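Local coordinates for 4-alpha-glucanotransferase (Corynebacterium glutamicum, PDB 5B68), which is an amylomaltase, or disproportionating enzyme, that joins an N-terminal beta-sandwich domain to a TIM-barrel-type glucanotransferase domain, at residues His403-Ala413 and Asp424-Leu435. Residues are numbered along the deposited sequence; the frame is centred on the assembly and turned at random.
Sequences HVLAPDASVGA and DWSQPPWHPVRL
Val-411 meets Trp-425 and Gln-427 through its backbone while its side chain spreads between them and Pro-429. Its N-H bonds to Gln-427 O (N to O 2.9 Å) in the carbonyl plane, and Val-411 O accepts Trp-425 N at 2.8 Å, with a weak further bond from Ser-426 N. With CG1 anti to the backbone N (chi1 -179°), that methyl reaches Trp-425 CE3 at 3.7 Å, leaving CG2 against Pro-429 CB. The same indole lies flat over Gly-412, whose CA makes a CH-pi contact 4.0 Å from the centroid of the five-membered ring. Gly-412 and Asp-424 form a non-hydrogen-bonded antiparallel pair.

Ser-410 OG donates to the syn lone pair of Asp-424 OD1 at 2.7 Å, and this oxygen also takes a weak bond from Ser-426 N, so that it joins the strand residue Ser-410 to the loop following Asp-424. Gln-427 OE1 is buried here without a polar partner.

On the N-terminal side of the type I turn from Ala-406 to Ala-409 lies a second pairing, the single bridge of Leu-405 with Trp-430. Ala-406 N bonds to Pro-429 O, and His-431 N to Val-404 O (2.8 Å), nearly straight at the hydrogen but from above the carbonyl plane. Val-404 CG2 packs 3.7 Å from Trp-430 CZ3, the two side chains running side by side; Leu-435 CD2 sits over one face of that indole, toward its rim.

Further out, Arg-473 bonds to the carbonyls of Pro-407 and Ser-426, bridging both segments, and Leu-468 and Val-470 back Pro-429. Strand 409-413 runs between 467-472 and the outermost 423-424 in a small antiparallel sheet built from two successive connections between strands of the TIM-type barrel.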
ATOM      1  N   HIS A 403     -11.516 -16.269   3.408  1.00 23.61           N
ATOM      2  CA  HIS A 403     -12.469 -16.203   4.539  1.00 23.45           C
ATOM      3  C   HIS A 403     -12.655 -14.783   5.107  1.00 21.81           C
ATOM      4  O   HIS A 403     -13.579 -14.556   5.927  1.00 24.89           O
ATOM      5  CB  HIS A 403     -11.990 -17.200   5.622  1.00 25.05           C
ATOM      6  CG  HIS A 403     -10.590 -16.959   6.145  1.00 27.20           C
ATOM      7  ND1 HIS A 403     -10.327 -16.465   7.418  1.00 29.32           N
ATOM      8  CD2 HIS A 403      -9.374 -17.164   5.579  1.00 25.50           C
ATOM      9  CE1 HIS A 403      -9.024 -16.343   7.600  1.00 26.13           C
ATOM     10  NE2 HIS A 403      -8.429 -16.755   6.493  1.00 33.48           N
ATOM     11  N   VAL A 404     -11.770 -13.841   4.711  1.00 19.06           N
ATOM     12  CA  VAL A 404     -11.924 -12.459   5.075  1.00 18.66           C
ATOM     13  C   VAL A 404     -12.041 -11.520   3.845  1.00 19.09           C
ATOM     14  O   VAL A 404     -11.915 -10.322   4.004  1.00 18.20           O
ATOM     15  CB  VAL A 404     -10.819 -11.966   6.036  1.00 18.70           C
ATOM     16  CG1 VAL A 404     -10.864 -12.695   7.383  1.00 19.52           C
ATOM     17  CG2 VAL A 404      -9.421 -12.037   5.442  1.00 17.77           C
ATOM     18  N   LEU A 405     -12.365 -12.074   2.678  1.00 19.06           N
ATOM     19  CA  LEU A 405     -12.570 -11.271   1.442  1.00 20.11           C
ATOM     20  C   LEU A 405     -13.974 -11.393   0.962  1.00 21.82           C
ATOM     21  O   LEU A 405     -14.726 -12.283   1.400  1.00 22.80           O
ATOM     22  CB  LEU A 405     -11.597 -11.774   0.354  1.00 20.89           C
ATOM     23  CG  LEU A 405     -10.131 -11.539   0.676  1.00 20.78           C
ATOM     24  CD1 LEU A 405      -9.225 -12.355  -0.244  1.00 19.60           C
ATOM     25  CD2 LEU A 405      -9.767 -10.076   0.651  1.00 23.35           C
ATOM     26  N   ALA A 406     -14.367 -10.545   0.028  1.00 22.93           N
ATOM     27  CA  ALA A 406     -15.637 -10.658  -0.667  1.00 23.81           C
ATOM     28  C   ALA A 406     -15.297 -10.755  -2.164  1.00 23.05           C
ATOM     29  O   ALA A 406     -15.404  -9.755  -2.882  1.00 23.83           O
ATOM     30  CB  ALA A 406     -16.515  -9.438  -0.363  1.00 22.51           C
ATOM     31  N   PRO A 407     -14.861 -11.952  -2.635  1.00 24.44           N
ATOM     32  CA  PRO A 407     -14.324 -12.028  -3.984  1.00 26.39           C
ATOM     33  C   PRO A 407     -15.315 -11.807  -5.148  1.00 26.44           C
ATOM     34  O   PRO A 407     -14.862 -11.523  -6.256  1.00 25.25           O
ATOM     35  CB  PRO A 407     -13.689 -13.464  -4.033  1.00 29.23           C
ATOM     36  CG  PRO A 407     -14.419 -14.223  -2.990  1.00 29.69           C
ATOM     37  CD  PRO A 407     -14.656 -13.227  -1.903  1.00 28.54           C
ATOM     38  N   ASP A 408     -16.626 -11.817  -4.902  1.00 26.44           N
ATOM     39  CA  ASP A 408     -17.561 -11.488  -5.988  1.00 25.05           C
ATOM     40  C   ASP A 408     -17.737 -10.009  -6.211  1.00 25.34           C
ATOM     41  O   ASP A 408     -18.528  -9.603  -7.049  1.00 28.26           O
ATOM     42  CB  ASP A 408     -18.884 -12.185  -5.732  1.00 27.76           C
ATOM     43  CG  ASP A 408     -18.797 -13.720  -5.902  1.00 31.73           C
ATOM     44  OD1 ASP A 408     -17.828 -14.227  -6.440  1.00 31.10           O
ATOM     45  OD2 ASP A 408     -19.743 -14.417  -5.545  1.00 34.04           O
ATOM     46  N   ALA A 409     -17.009  -9.180  -5.462  1.00 24.02           N
ATOM     47  CA  ALA A 409     -16.945  -7.747  -5.713  1.00 23.01           C
ATOM     48  C   ALA A 409     -15.511  -7.447  -6.172  1.00 22.89           C
ATOM     49  O   ALA A 409     -14.531  -8.186  -5.865  1.00 22.39           O
ATOM     50  CB  ALA A 409     -17.283  -6.935  -4.440  1.00 25.13           C
ATOM     51  N   SER A 410     -15.389  -6.330  -6.862  1.00 22.06           N
ATOM     52  CA  SER A 410     -14.130  -5.898  -7.389  1.00 21.53           C
ATOM     53  C   SER A 410     -13.962  -4.411  -7.017  1.00 21.88           C
ATOM     54  O   SER A 410     -14.874  -3.600  -7.193  1.00 23.06           O
ATOM     55  CB  SER A 410     -14.094  -6.175  -8.928  1.00 24.13           C
ATOM     56  OG  SER A 410     -12.793  -5.924  -9.384  1.00 28.37           O
ATOM     57  N   VAL A 411     -12.814  -4.052  -6.536  1.00 20.02           N
ATOM     58  CA  VAL A 411     -12.483  -2.661  -6.103  1.00 20.45           C
ATOM     59  C   VAL A 411     -12.148  -1.749  -7.264  1.00 22.80           C
ATOM     60  O   VAL A 411     -11.478  -2.149  -8.191  1.00 24.20           O
ATOM     61  CB  VAL A 411     -11.302  -2.617  -5.112  1.00 20.46           C
ATOM     62  CG1 VAL A 411     -11.002  -1.184  -4.675  1.00 21.49           C
ATOM     63  CG2 VAL A 411     -11.602  -3.438  -3.895  1.00 20.94           C
ATOM     64  N   GLY A 412     -12.601  -0.500  -7.171  1.00 23.37           N
ATOM     65  CA  GLY A 412     -12.250   0.461  -8.214  1.00 24.98           C
ATOM     66  C   GLY A 412     -12.577   1.870  -7.844  1.00 25.88           C
ATOM     67  O   GLY A 412     -12.403   2.278  -6.694  1.00 24.68           O
ATOM     68  N   ALA A 413     -13.057   2.613  -8.827  1.00 25.17           N
ATOM     69  CA  ALA A 413     -13.302   4.037  -8.663  1.00 27.73           C
ATOM     70  C   ALA A 413     -14.512   4.487  -9.518  1.00 27.58           C
ATOM     71  O   ALA A 413     -14.735   3.977 -10.600  1.00 28.75           O
ATOM     72  CB  ALA A 413     -12.060   4.760  -9.058  1.00 27.77           C
ATOM     73  N   ASP A 424     -11.903  -0.103 -12.805  1.00 28.50           N
ATOM     74  CA  ASP A 424     -11.948  -1.351 -12.077  1.00 29.45           C
ATOM     75  C   ASP A 424     -10.512  -1.763 -11.846  1.00 29.54           C
ATOM     76  O   ASP A 424      -9.810  -2.007 -12.788  1.00 29.24           O
ATOM     77  CB  ASP A 424     -12.642  -2.407 -12.927  1.00 29.37           C
ATOM     78  CG  ASP A 424     -12.766  -3.751 -12.224  1.00 33.31           C
ATOM     79  OD1 ASP A 424     -12.479  -3.833 -11.031  1.00 27.76           O
ATOM     80  OD2 ASP A 424     -13.174  -4.715 -12.882  1.00 28.18           O
ATOM     81  N   TRP A 425     -10.081  -1.841 -10.595  1.00 27.03           N
ATOM     82  CA  TRP A 425      -8.712  -2.224 -10.269  1.00 27.82           C
ATOM     83  C   TRP A 425      -8.555  -3.728 -10.110  1.00 29.48           C
ATOM     84  O   TRP A 425      -7.464  -4.228 -10.038  1.00 27.51           O
ATOM     85  CB  TRP A 425      -8.241  -1.519  -9.002  1.00 29.02           C
ATOM     86  CG  TRP A 425      -8.316  -0.055  -9.082  1.00 29.46           C
ATOM     87  CD1 TRP A 425      -8.328   0.681 -10.198  1.00 34.38           C
ATOM     88  CD2 TRP A 425      -8.397   0.867  -7.995  1.00 30.62           C
ATOM     89  NE1 TRP A 425      -8.414   2.001  -9.898  1.00 32.54           N
ATOM     90  CE2 TRP A 425      -8.459   2.143  -8.543  1.00 30.83           C
ATOM     91  CE3 TRP A 425      -8.433   0.733  -6.615  1.00 28.87           C
ATOM     92  CZ2 TRP A 425      -8.542   3.279  -7.764  1.00 32.59           C
ATOM     93  CZ3 TRP A 425      -8.512   1.867  -5.847  1.00 31.34           C
ATOM     94  CH2 TRP A 425      -8.577   3.117  -6.421  1.00 28.54           C
ATOM     95  N   SER A 426      -9.687  -4.404 -10.030  1.00 27.99           N
ATOM     96  CA  SER A 426      -9.805  -5.854 -10.054  1.00 28.59           C
ATOM     97  C   SER A 426      -9.581  -6.571  -8.719  1.00 26.32           C
ATOM     98  O   SER A 426      -9.744  -7.753  -8.623  1.00 23.39           O
ATOM     99  CB  SER A 426      -8.897  -6.439 -11.126  1.00 35.00           C
ATOM    100  OG  SER A 426      -7.615  -6.648 -10.618  1.00 42.03           O
ATOM    101  N   GLN A 427      -9.245  -5.833  -7.685  1.00 25.45           N
ATOM    102  CA  GLN A 427      -8.912  -6.450  -6.412  1.00 23.53           C
ATOM    103  C   GLN A 427     -10.133  -6.935  -5.643  1.00 21.90           C
ATOM    104  O   GLN A 427     -11.141  -6.277  -5.664  1.00 21.77           O
ATOM    105  CB  GLN A 427      -8.130  -5.454  -5.578  1.00 26.68           C
ATOM    106  CG  GLN A 427      -6.902  -4.917  -6.282  1.00 31.21           C
ATOM    107  CD  GLN A 427      -6.688  -3.463  -6.013  1.00 34.81           C
ATOM    108  OE1 GLN A 427      -7.486  -2.837  -5.352  1.00 40.12           O
ATOM    109  NE2 GLN A 427      -5.595  -2.926  -6.497  1.00 34.95           N
ATOM    110  N   PRO A 428     -10.025  -8.048  -4.925  1.00 22.04           N
ATOM    111  CA  PRO A 428     -11.129  -8.412  -4.037  1.00 20.73           C
ATOM    112  C   PRO A 428     -11.060  -7.631  -2.727  1.00 19.05           C
ATOM    113  O   PRO A 428      -9.995  -7.548  -2.130  1.00 22.83           O
ATOM    114  CB  PRO A 428     -10.911  -9.914  -3.820  1.00 22.16           C
ATOM    115  CG  PRO A 428      -9.448 -10.112  -3.908  1.00 24.27           C
ATOM    116  CD  PRO A 428      -8.975  -9.071  -4.912  1.00 22.82           C
ATOM    117  N   PRO A 429     -12.168  -7.042  -2.277  1.00 18.62           N
ATOM    118  CA  PRO A 429     -12.049  -6.245  -1.057  1.00 19.36           C
ATOM    119  C   PRO A 429     -12.070  -7.114   0.170  1.00 19.63           C
ATOM    120  O   PRO A 429     -12.611  -8.194   0.176  1.00 19.86           O
ATOM    121  CB  PRO A 429     -13.279  -5.377  -1.105  1.00 19.82           C
ATOM    122  CG  PRO A 429     -14.296  -6.168  -1.865  1.00 20.43           C
ATOM    123  CD  PRO A 429     -13.494  -6.897  -2.895  1.00 20.74           C
ATOM    124  N   TRP A 430     -11.643  -6.544   1.279  1.00 19.45           N
ATOM    125  CA  TRP A 430     -11.874  -7.174   2.555  1.00 19.34           C
ATOM    126  C   TRP A 430     -13.384  -7.308   2.742  1.00 19.98           C
ATOM    127  O   TRP A 430     -14.144  -6.493   2.285  1.00 20.22           O
ATOM    128  CB  TRP A 430     -11.411  -6.276   3.691  1.00 17.76           C
ATOM    129  CG  TRP A 430      -9.969  -6.001   3.862  1.00 18.86           C
ATOM    130  CD1 TRP A 430      -9.387  -4.785   3.895  1.00 19.39           C
ATOM    131  CD2 TRP A 430      -8.930  -6.942   4.140  1.00 18.35           C
ATOM    132  NE1 TRP A 430      -8.049  -4.893   4.133  1.00 20.46           N
ATOM    133  CE2 TRP A 430      -7.740  -6.212   4.294  1.00 21.08           C
ATOM    134  CE3 TRP A 430      -8.884  -8.323   4.258  1.00 20.61           C
ATOM    135  CZ2 TRP A 430      -6.529  -6.819   4.554  1.00 21.03           C
ATOM    136  CZ3 TRP A 430      -7.681  -8.918   4.518  1.00 20.47           C
ATOM    137  CH2 TRP A 430      -6.521  -8.171   4.658  1.00 22.76           C
ATOM    138  N   HIS A 431     -13.794  -8.356   3.425  1.00 18.40           N
ATOM    139  CA  HIS A 431     -15.132  -8.444   3.912  1.00 20.08           C
ATOM    140  C   HIS A 431     -15.166  -7.638   5.240  1.00 21.96           C
ATOM    141  O   HIS A 431     -14.431  -7.992   6.169  1.00 20.55           O
ATOM    142  CB  HIS A 431     -15.488  -9.930   4.170  1.00 21.36           C
ATOM    143  CG  HIS A 431     -16.909 -10.116   4.561  1.00 22.61           C
ATOM    144  ND1 HIS A 431     -17.835 -10.791   3.796  1.00 27.35           N
ATOM    145  CD2 HIS A 431     -17.593  -9.600   5.601  1.00 23.29           C
ATOM    146  CE1 HIS A 431     -19.023 -10.686   4.367  1.00 21.84           C
ATOM    147  NE2 HIS A 431     -18.891 -10.005   5.484  1.00 26.31           N
ATOM    148  N   PRO A 432     -15.958  -6.541   5.313  1.00 18.62           N
ATOM    149  CA  PRO A 432     -15.936  -5.700   6.507  1.00 21.95           C
ATOM    150  C   PRO A 432     -16.237  -6.386   7.849  1.00 22.76           C
ATOM    151  O   PRO A 432     -15.711  -5.918   8.874  1.00 29.28           O
ATOM    152  CB  PRO A 432     -16.994  -4.657   6.254  1.00 21.60           C
ATOM    153  CG  PRO A 432     -17.200  -4.654   4.753  1.00 22.94           C
ATOM    154  CD  PRO A 432     -16.787  -5.995   4.234  1.00 18.32           C
ATOM    155  N   VAL A 433     -17.151  -7.347   7.872  1.00 18.87           N
ATOM    156  CA  VAL A 433     -17.438  -8.103   9.119  1.00 20.65           C
ATOM    157  C   VAL A 433     -16.498  -9.221   9.390  1.00 20.30           C
ATOM    158  O   VAL A 433     -16.027  -9.409  10.530  1.00 19.10           O
ATOM    159  CB  VAL A 433     -18.917  -8.616   9.160  1.00 23.16           C
ATOM    160  CG1 VAL A 433     -19.220  -9.407  10.436  1.00 24.30           C
ATOM    161  CG2 VAL A 433     -19.874  -7.449   8.979  1.00 27.84           C
ATOM    162  N   ARG A 434     -16.243 -10.081   8.413  1.00 19.04           N
ATOM    163  CA  ARG A 434     -15.411 -11.239   8.638  1.00 18.38           C
ATOM    164  C   ARG A 434     -13.979 -10.878   8.989  1.00 18.02           C
ATOM    165  O   ARG A 434     -13.364 -11.540   9.807  1.00 20.07           O
ATOM    166  CB  ARG A 434     -15.435 -12.196   7.438  1.00 23.58           C
ATOM    167  CG  ARG A 434     -16.824 -12.751   7.200  1.00 26.00           C
ATOM    168  CD  ARG A 434     -16.865 -13.633   6.001  1.00 33.42           C
ATOM    169  NE  ARG A 434     -18.242 -14.119   5.952  1.00 45.91           N
ATOM    170  CZ  ARG A 434     -18.906 -14.522   4.865  1.00 53.55           C
ATOM    171  NH1 ARG A 434     -18.326 -14.552   3.673  1.00 56.45           N
ATOM    172  NH2 ARG A 434     -20.178 -14.909   4.996  1.00 53.65           N
ATOM    173  N   LEU A 435     -13.450  -9.789   8.434  1.00 18.20           N
ATOM    174  CA  LEU A 435     -12.134  -9.344   8.815  1.00 17.52           C
ATOM    175  C   LEU A 435     -12.168  -9.018  10.325  1.00 17.68           C
ATOM    176  O   LEU A 435     -11.256  -9.326  11.006  1.00 17.63           O
ATOM    177  CB  LEU A 435     -11.697  -8.092   8.018  1.00 18.86           C
ATOM    178  CG  LEU A 435     -10.278  -7.589   8.351  1.00 17.42           C
ATOM    179  CD1 LEU A 435      -9.170  -8.592   8.204  1.00 19.67           C
ATOM    180  CD2 LEU A 435      -9.995  -6.344   7.592  1.00 18.91           C
TER